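Local coordinates for protein MaoC-like dehydratase (Phytophthora Capsici, PDB 3KH8) that probably catalyses the reversible hydration of enoyl-CoA thioesters, as a hot-dog-fold carbon-oxygen lyase of the MaoC and hydratase 2 family, at residues A[57-62]-A[81-86]; A[242-247]-A[284-289]; A[274-279]-A[321-326]; A[290-295]-A[306-311]. One frame throughout, in Å; residues are numbered along the deposited sequence.

Contact 1 of 4, residues A[57-62]-A[81-86]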
loop_
_atom_site.group_PDB
_atom_site.type_symbol
_atom_site.label_atom_id
_atom_site.label_comp_id
_atom_site.label_asym_id
_atom_site.label_seq_id
_atom_site.Cartn_x
_atom_site.Cartn_y
_atom_site.Cartn_z
ATOM N N ARG A 57 5.044 -6.126 7.078
ATOM C CA ARG A 57 4.637 -4.975 6.277
ATOM C C ARG A 57 4.112 -5.400 4.898
ATOM O O ARG A 57 3.135 -4.833 4.413
ATOM C CB ARG A 57 5.794 -3.981 6.156
ATOM C CG ARG A 57 5.488 -2.710 5.384
ATOM C CD ARG A 57 6.658 -1.758 5.494
ATOM N NE ARG A 57 6.480 -0.536 4.719
ATOM C CZ ARG A 57 7.229 -0.204 3.673
ATOM N NH1 ARG A 57 8.212 -1.007 3.274
ATOM N NH2 ARG A 57 7.011 0.936 3.029
ATOM N N ASP A 58 4.743 -6.404 4.285
ATOM C CA ASP A 58 4.253 -6.960 3.017
ATOM C C ASP A 58 2.828 -7.503 3.149
ATOM O O ASP A 58 2.024 -7.363 2.231
ATOM C CB ASP A 58 5.179 -8.066 2.490
ATOM C CG ASP A 58 6.585 -7.566 2.186
ATOM O OD1 ASP A 58 6.730 -6.482 1.576
ATOM O OD2 ASP A 58 7.549 -8.275 2.553
ATOM N N LEU A 59 2.534 -8.133 4.287
ATOM C CA LEU A 59 1.198 -8.672 4.553
ATOM C C LEU A 59 0.147 -7.565 4.649
ATOM O O LEU A 59 -0.947 -7.688 4.085
ATOM C CB LEU A 59 1.194 -9.522 5.832
ATOM C CG LEU A 59 2.083 -10.774 5.897
ATOM C CD1 LEU A 59 1.937 -11.463 7.253
ATOM C CD2 LEU A 59 1.772 -11.748 4.777
ATOM N N LEU A 60 0.492 -6.488 5.355
ATOM C CA LEU A 60 -0.369 -5.309 5.460
ATOM C C LEU A 60 -0.597 -4.648 4.101
ATOM O O LEU A 60 -1.724 -4.277 3.772
ATOM C CB LEU A 60 0.211 -4.295 6.459
ATOM C CG LEU A 60 0.449 -4.770 7.903
ATOM C CD1 LEU A 60 1.091 -3.681 8.759
ATOM C CD2 LEU A 60 -0.845 -5.232 8.550
ATOM N N MET A 61 0.475 -4.516 3.319
ATOM C CA MET A 61 0.407 -3.909 1.986
ATOM C C MET A 61 -0.492 -4.705 1.042
ATOM O O MET A 61 -1.212 -4.128 0.223
ATOM C CB MET A 61 1.808 -3.785 1.381
ATOM C CG MET A 61 2.738 -2.820 2.131
ATOM S SD MET A 61 4.399 -2.740 1.417
ATOM C CE MET A 61 4.003 -2.476 -0.310
ATOM N N TYR A 62 -0.430 -6.028 1.155
ATOM C CA TYR A 62 -1.304 -6.916 0.392
ATOM C C TYR A 62 -2.767 -6.771 0.813
ATOM O O TYR A 62 -3.650 -6.651 -0.039
ATOM C CB TYR A 62 -0.858 -8.379 0.526
ATOM C CG TYR A 62 -1.789 -9.345 -0.184
ATOM C CD1 TYR A 62 -1.820 -9.413 -1.580
ATOM C CD2 TYR A 62 -2.654 -10.172 0.537
ATOM C CE1 TYR A 62 -2.681 -10.291 -2.244
ATOM C CE2 TYR A 62 -3.527 -11.058 -0.122
ATOM C CZ TYR A 62 -3.530 -11.106 -1.511
ATOM O OH TYR A 62 -4.378 -11.967 -2.178
ATOM N N PHE A 81 -4.136 -11.381 14.481
ATOM C CA PHE A 81 -3.457 -10.928 13.261
ATOM C C PHE A 81 -2.964 -12.118 12.441
ATOM O O PHE A 81 -2.338 -13.035 12.974
ATOM C CB PHE A 81 -2.310 -9.949 13.537
ATOM C CG PHE A 81 -1.586 -9.514 12.286
ATOM C CD1 PHE A 81 -2.212 -8.675 11.358
ATOM C CD2 PHE A 81 -0.298 -9.967 12.015
ATOM C CE1 PHE A 81 -1.557 -8.281 10.185
ATOM C CE2 PHE A 81 0.368 -9.580 10.844
ATOM C CZ PHE A 81 -0.263 -8.736 9.929
ATOM N N SER A 82 -3.279 -12.099 11.149
ATOM C CA SER A 82 -2.965 -13.201 10.250
ATOM C C SER A 82 -2.607 -12.668 8.870
ATOM O O SER A 82 -3.022 -11.568 8.491
ATOM C CB SER A 82 -4.173 -14.140 10.116
ATOM O OG SER A 82 -4.601 -14.643 11.375
ATOM N N ALA A 83 -1.837 -13.451 8.119
ATOM C CA ALA A 83 -1.690 -13.207 6.686
ATOM C C ALA A 83 -3.046 -13.471 6.048
ATOM O O ALA A 83 -3.760 -14.390 6.473
ATOM C CB ALA A 83 -0.644 -14.136 6.094
ATOM N N PHE A 84 -3.423 -12.688 5.042
ATOM C CA PHE A 84 -4.605 -13.069 4.272
ATOM C C PHE A 84 -4.299 -14.353 3.492
ATOM O O PHE A 84 -3.242 -14.452 2.867
ATOM C CB PHE A 84 -5.127 -11.961 3.351
ATOM C CG PHE A 84 -6.495 -12.259 2.806
ATOM C CD1 PHE A 84 -7.629 -12.002 3.573
ATOM C CD2 PHE A 84 -6.645 -12.863 1.564
ATOM C CE1 PHE A 84 -8.899 -12.315 3.093
ATOM C CE2 PHE A 84 -7.910 -13.180 1.072
ATOM C CZ PHE A 84 -9.036 -12.909 1.836
ATOM N N PRO A 85 -5.207 -15.351 3.552
ATOM C CA PRO A 85 -4.893 -16.694 3.046
ATOM C C PRO A 85 -4.460 -16.795 1.579
ATOM O O PRO A 85 -3.741 -17.731 1.224
ATOM C CB PRO A 85 -6.197 -17.463 3.281
ATOM C CG PRO A 85 -6.771 -16.814 4.480
ATOM C CD PRO A 85 -6.499 -15.344 4.267
ATOM N N LEU A 86 -4.881 -15.852 0.741
ATOM C CA LEU A 86 -4.503 -15.870 -0.672
ATOM C C LEU A 86 -3.104 -15.300 -0.945
ATOM O O LEU A 86 -2.595 -15.422 -2.064
ATOM C CB LEU A 86 -5.543 -15.132 -1.528
ATOM C CG LEU A 86 -5.541 -15.463 -3.030
ATOM C CD1 LEU A 86 -6.120 -16.858 -3.283
ATOM C CD2 LEU A 86 -6.301 -14.414 -3.830
HETATM O O HOH W 1 -2.240 -10.159 4.211
#
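Tyr62, Leu59 and Phe81 carry most of the buried surface where helix 56-65 lies against the irregular chain 81-86. With CG anti to the backbone N (chi1 177°), the Tyr62 ring extends from the helix toward Phe84 and Leu86. CB of Phe84 meets the ring edge close to its plane, 3.9 Å from Tyr62 CE2, and the hydroxyl lies against the Leu86 side chain, Tyr62 OH to Leu86 CB being 3.4 Å. One turn earlier Leu59 forks over Ala83: both methyls of Leu59 reach Ala83 CB, Leu59 CD2 the nearer at 3.6 Å. Phe81, its CG also anti to the backbone N, swings its ring back to the helix, where Leu60 crosses it at about a right angle and brings CD2 within 3.5 Å of Phe81 CE1. No direct hydrogen bond joins the two segments. Instead one water donates to Leu59 O (2.8 Å) and accepts from Phe84 N (2.9 Å), at the edge of the Tyr62 ring. Around this interface, Tyr87 makes an edge-to-face pair with Tyr62, and Phe73 does so with Phe84. The chemistry is thus divided: Arg57 and Asp58 serve the subunit interface, each in a salt bridge with its counterpart on the second subunit, whereas the loop is held by hydrocarbon and aromatic packing, with one bridging water serving backbone polar groups that do not meet directly.

Contact 2 of 4, residues A[242-247]-A[284-289]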
loop_
_atom_site.group_PDB
_atom_site.type_symbol
_atom_site.label_atom_id
_atom_site.label_comp_id
_atom_site.label_asym_id
_atom_site.label_seq_id
_atom_site.Cartn_x
_atom_site.Cartn_y
_atom_site.Cartn_z
ATOM N N VAL A 242 -3.459 -2.571 -26.388
ATOM C CA VAL A 242 -3.986 -3.929 -26.552
ATOM C C VAL A 242 -5.520 -3.992 -26.583
ATOM O O VAL A 242 -6.102 -5.076 -26.523
ATOM C CB VAL A 242 -3.414 -4.913 -25.491
ATOM C CG1 VAL A 242 -1.943 -5.207 -25.765
ATOM C CG2 VAL A 242 -3.615 -4.374 -24.074
ATOM N N GLY A 243 -6.165 -2.828 -26.667
ATOM C CA GLY A 243 -7.604 -2.764 -26.932
ATOM C C GLY A 243 -8.511 -2.195 -25.855
ATOM O O GLY A 243 -9.674 -1.891 -26.130
ATOM N N PHE A 244 -7.993 -2.046 -24.635
ATOM C CA PHE A 244 -8.798 -1.565 -23.507
ATOM C C PHE A 244 -8.932 -0.038 -23.475
ATOM O O PHE A 244 -8.029 0.680 -23.901
ATOM C CB PHE A 244 -8.224 -2.066 -22.173
ATOM C CG PHE A 244 -8.105 -3.568 -22.077
ATOM C CD1 PHE A 244 -9.241 -4.368 -21.958
ATOM C CD2 PHE A 244 -6.856 -4.181 -22.086
ATOM C CE1 PHE A 244 -9.132 -5.758 -21.865
ATOM C CE2 PHE A 244 -6.736 -5.568 -21.991
ATOM C CZ PHE A 244 -7.877 -6.358 -21.880
ATOM N N LYS A 245 -10.061 0.446 -22.960
ATOM C CA LYS A 245 -10.314 1.888 -22.802
ATOM C C LYS A 245 -9.420 2.511 -21.726
ATOM O O LYS A 245 -9.077 3.697 -21.791
ATOM C CB LYS A 245 -11.793 2.146 -22.466
ATOM C CG LYS A 245 -12.292 1.448 -21.192
ATOM C CD LYS A 245 -13.777 1.693 -20.936
ATOM C CE LYS A 245 -14.282 0.802 -19.807
ATOM N NZ LYS A 245 -15.704 1.065 -19.461
ATOM N N GLN A 246 -9.062 1.694 -20.739
ATOM C CA GLN A 246 -8.235 2.110 -19.614
ATOM C C GLN A 246 -7.529 0.867 -19.057
ATOM O O GLN A 246 -7.872 -0.254 -19.443
ATOM C CB GLN A 246 -9.092 2.806 -18.544
ATOM C CG GLN A 246 -10.214 1.951 -17.951
ATOM C CD GLN A 246 -11.167 2.753 -17.081
ATOM O OE1 GLN A 246 -11.721 3.766 -17.513
ATOM N NE2 GLN A 246 -11.372 2.297 -15.852
ATOM N N PRO A 247 -6.526 1.052 -18.173
ATOM C CA PRO A 247 -5.888 -0.120 -17.566
ATOM C C PRO A 247 -6.901 -1.037 -16.875
ATOM O O PRO A 247 -7.917 -0.563 -16.368
ATOM C CB PRO A 247 -4.941 0.497 -16.535
ATOM C CG PRO A 247 -4.598 1.830 -17.103
ATOM C CD PRO A 247 -5.866 2.308 -17.759
ATOM N N PRO A 284 -12.433 -9.057 -18.159
ATOM C CA PRO A 284 -11.663 -8.115 -17.355
ATOM C C PRO A 284 -12.506 -7.221 -16.453
ATOM O O PRO A 284 -13.686 -6.978 -16.722
ATOM C CB PRO A 284 -10.922 -7.282 -18.405
ATOM C CG PRO A 284 -11.793 -7.328 -19.604
ATOM C CD PRO A 284 -12.459 -8.674 -19.585
ATOM N N CYS A 285 -11.872 -6.751 -15.383
ATOM C CA CYS A 285 -12.454 -5.799 -14.451
ATOM C C CYS A 285 -11.686 -4.482 -14.561
ATOM O O CYS A 285 -10.478 -4.477 -14.789
ATOM C CB CYS A 285 -12.348 -6.350 -13.028
ATOM S SG CYS A 285 -13.078 -5.327 -11.740
ATOM N N PHE A 286 -12.391 -3.367 -14.405
ATOM C CA PHE A 286 -11.741 -2.064 -14.422
ATOM C C PHE A 286 -11.711 -1.474 -13.019
ATOM O O PHE A 286 -12.722 -1.512 -12.307
ATOM C CB PHE A 286 -12.426 -1.119 -15.419
ATOM C CG PHE A 286 -12.439 -1.646 -16.824
ATOM C CD1 PHE A 286 -11.297 -1.570 -17.619
ATOM C CD2 PHE A 286 -13.585 -2.240 -17.349
ATOM C CE1 PHE A 286 -11.300 -2.066 -18.916
ATOM C CE2 PHE A 286 -13.597 -2.737 -18.645
ATOM C CZ PHE A 286 -12.449 -2.652 -19.433
ATOM N N PRO A 287 -10.546 -0.943 -12.602
ATOM C CA PRO A 287 -10.467 -0.347 -11.269
ATOM C C PRO A 287 -11.535 0.730 -11.129
ATOM O O PRO A 287 -11.713 1.544 -12.040
ATOM C CB PRO A 287 -9.066 0.277 -11.236
ATOM C CG PRO A 287 -8.308 -0.373 -12.339
ATOM C CD PRO A 287 -9.321 -0.712 -13.388
ATOM N N GLY A 288 -12.258 0.714 -10.015
ATOM C CA GLY A 288 -13.390 1.618 -9.827
ATOM C C GLY A 288 -14.734 0.917 -9.896
ATOM O O GLY A 288 -15.735 1.433 -9.399
ATOM N N GLU A 289 -14.758 -0.264 -10.512
ATOM C CA GLU A 289 -15.987 -1.039 -10.633
ATOM C C GLU A 289 -16.297 -1.808 -9.351
ATOM O O GLU A 289 -15.391 -2.099 -8.550
ATOM C CB GLU A 289 -15.917 -1.982 -11.842
ATOM C CG GLU A 289 -15.858 -1.240 -13.179
ATOM C CD GLU A 289 -16.009 -2.151 -14.384
ATOM O OE1 GLU A 289 -15.358 -3.216 -14.437
ATOM O OE2 GLU A 289 -16.785 -1.787 -15.288
#
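A type II beta turn from Phe286 to Glu289, closed by Glu289 N to Phe286 O at 3.0 Å, shapes the loop that meets chain 242-247. The Glu289 side chain folds back over the turn: Glu289 OE1 accepts from Phe286 N at 3.0 Å, 46° above the carboxylate plane. Phe286 is the hub. The extended Lys245 side chain crosses Phe286 obliquely and sets CE over the centre of one ring face, a CH-pi contact 3.9 Å from the centroid; Lys245 NZ lies farther off, making an off-centre cation-pi contact at 4.8 Å. Gln246, whose CG sits between its backbone N and carbonyl carbon (chi1 60°), brings CG against Phe286 CD1, its amide turned 81° from the ring plane and NE2 3.6 Å from Phe286 CB. Pro247 O lies at the ring edge and also touches Pro287 CD at 3.3 Å. Phe244 adds a hydrophobic end, its CE1 3.8 Å from Pro284 CG. Upstream, Gly243 is the C-prime residue of the Schellman motif that ends helix 236-241. The contact therefore joins the link between helices 236-241 and 251-266 to the connection from strand 274-281 to strand 290-297, with Arg312, just beyond strand 302-309, forming a salt bridge with Glu289 and a hydrogen bond to Pro284 O.

Contact 3 of 4, residues A[274-279]-A[321-326]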
loop_
_atom_site.group_PDB
_atom_site.type_symbol
_atom_site.label_atom_id
_atom_site.label_comp_id
_atom_site.label_asym_id
_atom_site.label_seq_id
_atom_site.Cartn_x
_atom_site.Cartn_y
_atom_site.Cartn_z
ATOM N N PHE A 274 -9.475 -21.735 5.999
ATOM C CA PHE A 274 -9.409 -21.438 4.557
ATOM C C PHE A 274 -8.507 -22.473 3.873
ATOM O O PHE A 274 -7.276 -22.386 3.947
ATOM C CB PHE A 274 -8.851 -20.012 4.376
ATOM C CG PHE A 274 -9.029 -19.422 2.993
ATOM C CD1 PHE A 274 -9.853 -18.313 2.807
ATOM C CD2 PHE A 274 -8.324 -19.920 1.898
ATOM C CE1 PHE A 274 -9.997 -17.722 1.540
ATOM C CE2 PHE A 274 -8.464 -19.346 0.628
ATOM C CZ PHE A 274 -9.302 -18.244 0.449
ATOM N N LYS A 275 -9.111 -23.450 3.196
ATOM C CA LYS A 275 -8.347 -24.611 2.722
ATOM C C LYS A 275 -7.903 -24.564 1.261
ATOM O O LYS A 275 -6.721 -24.762 0.962
ATOM C CB LYS A 275 -9.082 -25.924 3.034
ATOM C CG LYS A 275 -9.141 -26.257 4.520
ATOM C CD LYS A 275 -7.738 -26.466 5.086
ATOM C CE LYS A 275 -7.756 -26.573 6.593
ATOM N NZ LYS A 275 -6.383 -26.470 7.173
ATOM N N SER A 276 -8.838 -24.321 0.351
ATOM C CA SER A 276 -8.485 -24.219 -1.062
ATOM C C SER A 276 -9.454 -23.343 -1.832
ATOM O O SER A 276 -10.589 -23.123 -1.411
ATOM C CB SER A 276 -8.378 -25.603 -1.720
ATOM O OG SER A 276 -9.641 -26.239 -1.774
ATOM N N ILE A 277 -8.981 -22.850 -2.969
ATOM C CA ILE A 277 -9.760 -21.995 -3.843
ATOM C C ILE A 277 -9.227 -22.137 -5.267
ATOM O O ILE A 277 -8.013 -22.121 -5.489
ATOM C CB ILE A 277 -9.753 -20.507 -3.350
ATOM C CG1 ILE A 277 -10.643 -19.622 -4.234
ATOM C CG2 ILE A 277 -8.313 -19.963 -3.216
ATOM C CD1 ILE A 277 -11.040 -18.298 -3.594
ATOM N N ARG A 278 -10.138 -22.324 -6.220
ATOM C CA ARG A 278 -9.778 -22.328 -7.638
ATOM C C ARG A 278 -10.812 -21.573 -8.466
ATOM O O ARG A 278 -12.009 -21.609 -8.167
ATOM C CB ARG A 278 -9.572 -23.752 -8.163
ATOM C CG ARG A 278 -10.788 -24.674 -8.061
ATOM C CD ARG A 278 -10.460 -26.017 -8.687
ATOM N NE ARG A 278 -11.525 -27.004 -8.513
ATOM C CZ ARG A 278 -12.147 -27.625 -9.512
ATOM N NH1 ARG A 278 -11.821 -27.367 -10.777
ATOM N NH2 ARG A 278 -13.091 -28.516 -9.245
ATOM N N VAL A 279 -10.342 -20.878 -9.497
ATOM C CA VAL A 279 -11.196 -20.002 -10.289
ATOM C C VAL A 279 -10.723 -20.004 -11.733
ATOM O O VAL A 279 -9.612 -20.465 -12.034
ATOM C CB VAL A 279 -11.157 -18.524 -9.774
ATOM C CG1 VAL A 279 -11.582 -18.421 -8.309
ATOM C CG2 VAL A 279 -9.771 -17.888 -9.985
ATOM N N GLU A 321 -14.561 -22.561 -6.894
ATOM C CA GLU A 321 -14.761 -23.591 -5.880
ATOM C C GLU A 321 -13.907 -23.288 -4.653
ATOM O O GLU A 321 -12.681 -23.196 -4.742
ATOM C CB GLU A 321 -14.430 -24.981 -6.429
ATOM C CG GLU A 321 -14.557 -26.094 -5.397
ATOM C CD GLU A 321 -14.042 -27.418 -5.912
ATOM O OE1 GLU A 321 -14.781 -28.097 -6.650
ATOM O OE2 GLU A 321 -12.893 -27.775 -5.575
ATOM N N PHE A 322 -14.568 -23.128 -3.514
ATOM C CA PHE A 322 -13.909 -22.811 -2.254
ATOM C C PHE A 322 -14.125 -23.958 -1.274
ATOM O O PHE A 322 -15.251 -24.423 -1.101
ATOM C CB PHE A 322 -14.482 -21.508 -1.691
ATOM C CG PHE A 322 -13.929 -21.112 -0.343
ATOM C CD1 PHE A 322 -14.780 -20.958 0.748
ATOM C CD2 PHE A 322 -12.570 -20.869 -0.170
ATOM C CE1 PHE A 322 -14.285 -20.582 1.996
ATOM C CE2 PHE A 322 -12.065 -20.495 1.068
ATOM C CZ PHE A 322 -12.924 -20.347 2.155
ATOM N N VAL A 323 -13.044 -24.416 -0.650
ATOM C CA VAL A 323 -13.136 -25.457 0.371
ATOM C C VAL A 323 -12.663 -24.909 1.716
ATOM O O VAL A 323 -11.576 -24.335 1.818
ATOM C CB VAL A 323 -12.352 -26.745 -0.025
ATOM C CG1 VAL A 323 -12.446 -27.809 1.073
ATOM C CG2 VAL A 323 -12.868 -27.301 -1.352
ATOM N N TYR A 324 -13.502 -25.076 2.734
ATOM C CA TYR A 324 -13.187 -24.624 4.079
ATOM C C TYR A 324 -13.496 -25.709 5.113
ATOM O O TYR A 324 -14.257 -26.643 4.838
ATOM C CB TYR A 324 -13.940 -23.324 4.402
ATOM C CG TYR A 324 -15.431 -23.492 4.603
ATOM C CD1 TYR A 324 -16.290 -23.651 3.515
ATOM C CD2 TYR A 324 -15.984 -23.488 5.884
ATOM C CE1 TYR A 324 -17.659 -23.808 3.699
ATOM C CE2 TYR A 324 -17.352 -23.644 6.078
ATOM C CZ TYR A 324 -18.181 -23.804 4.981
ATOM O OH TYR A 324 -19.532 -23.960 5.166
ATOM N N THR A 325 -12.891 -25.581 6.294
ATOM C CA THR A 325 -13.182 -26.460 7.429
ATOM C C THR A 325 -14.545 -26.108 8.025
ATOM O O THR A 325 -14.777 -24.970 8.435
ATOM C CB THR A 325 -12.085 -26.367 8.518
ATOM O OG1 THR A 325 -10.804 -26.617 7.930
ATOM C CG2 THR A 325 -12.327 -27.387 9.626
ATOM N N GLN A 326 -15.435 -27.099 8.065
ATOM C CA GLN A 326 -16.815 -26.921 8.535
ATOM C C GLN A 326 -16.931 -26.537 10.010
ATOM O O GLN A 326 -16.036 -26.831 10.804
ATOM C CB GLN A 326 -17.628 -28.188 8.267
ATOM C CG GLN A 326 -18.239 -28.235 6.883
ATOM C CD GLN A 326 -18.831 -29.586 6.554
ATOM O OE1 GLN A 326 -18.104 -30.562 6.347
ATOM N NE2 GLN A 326 -20.157 -29.652 6.488
HETATM O O HOH W 2 -10.894 -25.335 -4.243
#
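Val323 O accepts two backbone N-H groups, from Lys275 at 3.0 Å and from Ser276 at 3.1 Å, the signature of a classic beta bulge between antiparallel strands 274-281 and 314-324. Lys275 N lies in the carbonyl plane, whereas Ser276 N is tilted from it. Past the bulge the pairing is regular, with Ile277 opposite Phe322 and Arg278 opposite Glu321. On the face of Ser276, Arg278, Glu321 and Val323, the Arg278 side chain crosses that of Glu321 obliquely, guanidinium and carboxylate planes 85° apart. Arg278 NH2 forms a salt bridge to Glu321 OE1 at 3.1 Å and also donates to Ala198 O; Arg278 NE to Glu321 OE2 is a weak bond. One water joins Ser276 OG to Glu321 O. The other sheet face, bearing Phe274, Ile277 and Phe322, packs partly against helix 251-266, the central helix of a hot-dog fold; Ile277 touches its Met255, Ser259 and Leu262. There the edge of Phe322 stands on the face of Phe274, planes at 64°, placing Phe322 CE2 over the ring centre, 3.5 Å from Phe274 CE1.

Contact 4 of 4, residues A[290-295]-A[306-311]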
loop_
_atom_site.group_PDB
_atom_site.type_symbol
_atom_site.label_atom_id
_atom_site.label_comp_id
_atom_site.label_asym_id
_atom_site.label_seq_id
_atom_site.Cartn_x
_atom_site.Cartn_y
_atom_site.Cartn_z
ATOM N N THR A 290 -17.578 -2.117 -9.159
ATOM C CA THR A 290 -18.044 -2.852 -7.989
ATOM C C THR A 290 -18.027 -4.355 -8.259
ATOM O O THR A 290 -18.641 -4.829 -9.224
ATOM C CB THR A 290 -19.467 -2.405 -7.573
ATOM O OG1 THR A 290 -19.475 -0.988 -7.365
ATOM C CG2 THR A 290 -19.914 -3.104 -6.288
ATOM N N ILE A 291 -17.319 -5.092 -7.408
ATOM C CA ILE A 291 -17.226 -6.545 -7.538
ATOM C C ILE A 291 -18.197 -7.231 -6.587
ATOM O O ILE A 291 -18.061 -7.122 -5.363
ATOM C CB ILE A 291 -15.787 -7.069 -7.296
ATOM C CG1 ILE A 291 -14.828 -6.523 -8.363
ATOM C CG2 ILE A 291 -15.770 -8.612 -7.275
ATOM C CD1 ILE A 291 -13.339 -6.855 -8.119
ATOM N N GLN A 292 -19.174 -7.930 -7.164
ATOM C CA GLN A 292 -20.141 -8.721 -6.403
ATOM C C GLN A 292 -19.691 -10.170 -6.357
ATOM O O GLN A 292 -19.402 -10.764 -7.399
ATOM C CB GLN A 292 -21.525 -8.674 -7.059
ATOM C CG GLN A 292 -22.176 -7.304 -7.137
ATOM C CD GLN A 292 -23.396 -7.298 -8.051
ATOM O OE1 GLN A 292 -23.338 -7.762 -9.191
ATOM N NE2 GLN A 292 -24.502 -6.766 -7.555
ATOM N N THR A 293 -19.651 -10.746 -5.162
ATOM C CA THR A 293 -19.352 -12.167 -5.023
ATOM C C THR A 293 -20.642 -12.946 -4.728
ATOM O O THR A 293 -21.291 -12.724 -3.698
ATOM C CB THR A 293 -18.258 -12.430 -3.951
ATOM O OG1 THR A 293 -17.078 -11.683 -4.278
ATOM C CG2 THR A 293 -17.896 -13.907 -3.892
ATOM N N ARG A 294 -21.011 -13.832 -5.653
ATOM C CA ARG A 294 -22.187 -14.700 -5.500
ATOM C C ARG A 294 -21.741 -16.037 -4.933
ATOM O O ARG A 294 -20.857 -16.677 -5.494
ATOM C CB ARG A 294 -22.854 -14.963 -6.852
ATOM C CG ARG A 294 -23.241 -13.741 -7.650
ATOM C CD ARG A 294 -23.631 -14.156 -9.061
ATOM N NE ARG A 294 -24.279 -13.066 -9.783
ATOM C CZ ARG A 294 -24.481 -13.048 -11.098
ATOM N NH1 ARG A 294 -24.072 -14.059 -11.857
ATOM N NH2 ARG A 294 -25.081 -12.008 -11.655
ATOM N N MET A 295 -22.363 -16.471 -3.839
ATOM C CA MET A 295 -21.919 -17.683 -3.152
ATOM C C MET A 295 -23.018 -18.736 -2.981
ATOM O O MET A 295 -24.134 -18.427 -2.546
ATOM C CB MET A 295 -21.274 -17.331 -1.804
ATOM C CG MET A 295 -20.006 -16.467 -1.937
ATOM S SD MET A 295 -19.478 -15.670 -0.405
ATOM C CE MET A 295 -20.629 -14.305 -0.275
ATOM N N GLN A 306 -19.067 -17.049 -7.937
ATOM C CA GLN A 306 -18.669 -16.209 -9.054
ATOM C C GLN A 306 -18.413 -14.805 -8.532
ATOM O O GLN A 306 -18.990 -14.402 -7.520
ATOM C CB GLN A 306 -19.783 -16.128 -10.095
ATOM C CG GLN A 306 -20.143 -17.432 -10.799
ATOM C CD GLN A 306 -21.284 -17.230 -11.776
ATOM O OE1 GLN A 306 -22.339 -16.710 -11.411
ATOM N NE2 GLN A 306 -21.072 -17.620 -13.027
ATOM N N ALA A 307 -17.549 -14.062 -9.219
ATOM C CA ALA A 307 -17.434 -12.629 -8.987
ATOM C C ALA A 307 -17.891 -11.892 -10.234
ATOM O O ALA A 307 -17.522 -12.255 -11.353
ATOM C CB ALA A 307 -16.011 -12.235 -8.604
ATOM N N VAL A 308 -18.704 -10.860 -10.030
ATOM C CA VAL A 308 -19.380 -10.169 -11.120
ATOM C C VAL A 308 -19.197 -8.664 -10.967
ATOM O O VAL A 308 -19.258 -8.144 -9.856
ATOM C CB VAL A 308 -20.902 -10.506 -11.135
ATOM C CG1 VAL A 308 -21.599 -9.870 -12.338
ATOM C CG2 VAL A 308 -21.127 -12.023 -11.134
ATOM N N VAL A 309 -18.958 -7.970 -12.078
ATOM C CA VAL A 309 -18.961 -6.509 -12.071
ATOM C C VAL A 309 -20.409 -6.030 -12.080
ATOM O O VAL A 309 -21.154 -6.275 -13.040
ATOM C CB VAL A 309 -18.156 -5.904 -13.252
ATOM C CG1 VAL A 309 -18.466 -4.422 -13.420
ATOM C CG2 VAL A 309 -16.664 -6.101 -13.034
ATOM N N LYS A 310 -20.795 -5.369 -10.991
ATOM C CA LYS A 310 -22.167 -4.895 -10.785
ATOM C C LYS A 310 -22.640 -3.957 -11.898
ATOM O O LYS A 310 -23.768 -4.078 -12.387
ATOM C CB LYS A 310 -22.279 -4.198 -9.424
ATOM C CG LYS A 310 -23.694 -3.787 -9.035
ATOM C CD LYS A 310 -23.730 -3.211 -7.635
ATOM C CE LYS A 310 -25.146 -2.896 -7.207
ATOM N NZ LYS A 310 -25.151 -2.265 -5.859
ATOM N N GLU A 311 -21.765 -3.044 -12.309
ATOM C CA GLU A 311 -22.128 -1.989 -13.254
ATOM C C GLU A 311 -22.435 -2.509 -14.661
ATOM O O GLU A 311 -23.159 -1.861 -15.417
ATOM C CB GLU A 311 -21.040 -0.906 -13.308
ATOM C CG GLU A 311 -20.924 -0.043 -12.038
ATOM C CD GLU A 311 -20.058 -0.670 -10.941
ATOM O OE1 GLU A 311 -19.553 -1.802 -11.121
ATOM O OE2 GLU A 311 -19.882 -0.018 -9.888
#
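Thr290 is held at both its backbone and its hydroxyl by the Glu311 carboxylate. Thr290 N gives its hydrogen to the syn lone pair of Glu311 OE1 at 2.8 Å, and Thr290 OG1 donates to Glu311 OE2 at 2.7 Å. A bend at chi2 of Glu311 (84°) turns the carboxylate back to the strand. Farther along, Arg294 lays its guanidinium on Val308, whose CG2 rests over the centre of one face, 3.5 Å from Arg294 CZ. Arg294 NH1 donates to Gln306 OE1 at 3.2 Å, in the guanidinium plane but from above the amide plane; Asp318 takes the Gln306 NE2 hydrogen. Gln292 crosses Lys310, its NE2 3.4 Å from Lys310 CG, while Lys310 NZ pairs with Glu212. Paired backbone bonds fix these positions, among them Gln292 N to Val308 O at 2.7 Å. On the reverse face Ile291 CG2 meets Ala307 CB, and Ile291 and Thr293 also touch helix 251-266. This is an antiparallel beta hairpin, 290-297 with 302-309, in a hot-dog sheet wrapped round its helix.

In the fold
Contacts 3 and 4 belong to one antiparallel sheet, in which strands 302-309 and 314-324 are neighbours; their centres are 18 Å apart and their nearest atoms about 7 Å. Contact 2 lies at the open end of the hairpin, away from its turn, touching contact 4 where Cys285 SG packs on Val309 CG2 and Ile291 CD1, both at 3.9 Å. Contact 1, in the N-terminal hydratase 2 domain, reaches contact 3 through Pro85 CB on Phe274 CG (3.5 Å) and Leu86 on Ile277. Helix 251-266 is shared by contacts 1, 3 and 4, receiving Phe84, Leu86, Ile277, Ile291 and Thr293. Contacts 1 and 2 stay apart, about 14 Å between nearest atoms.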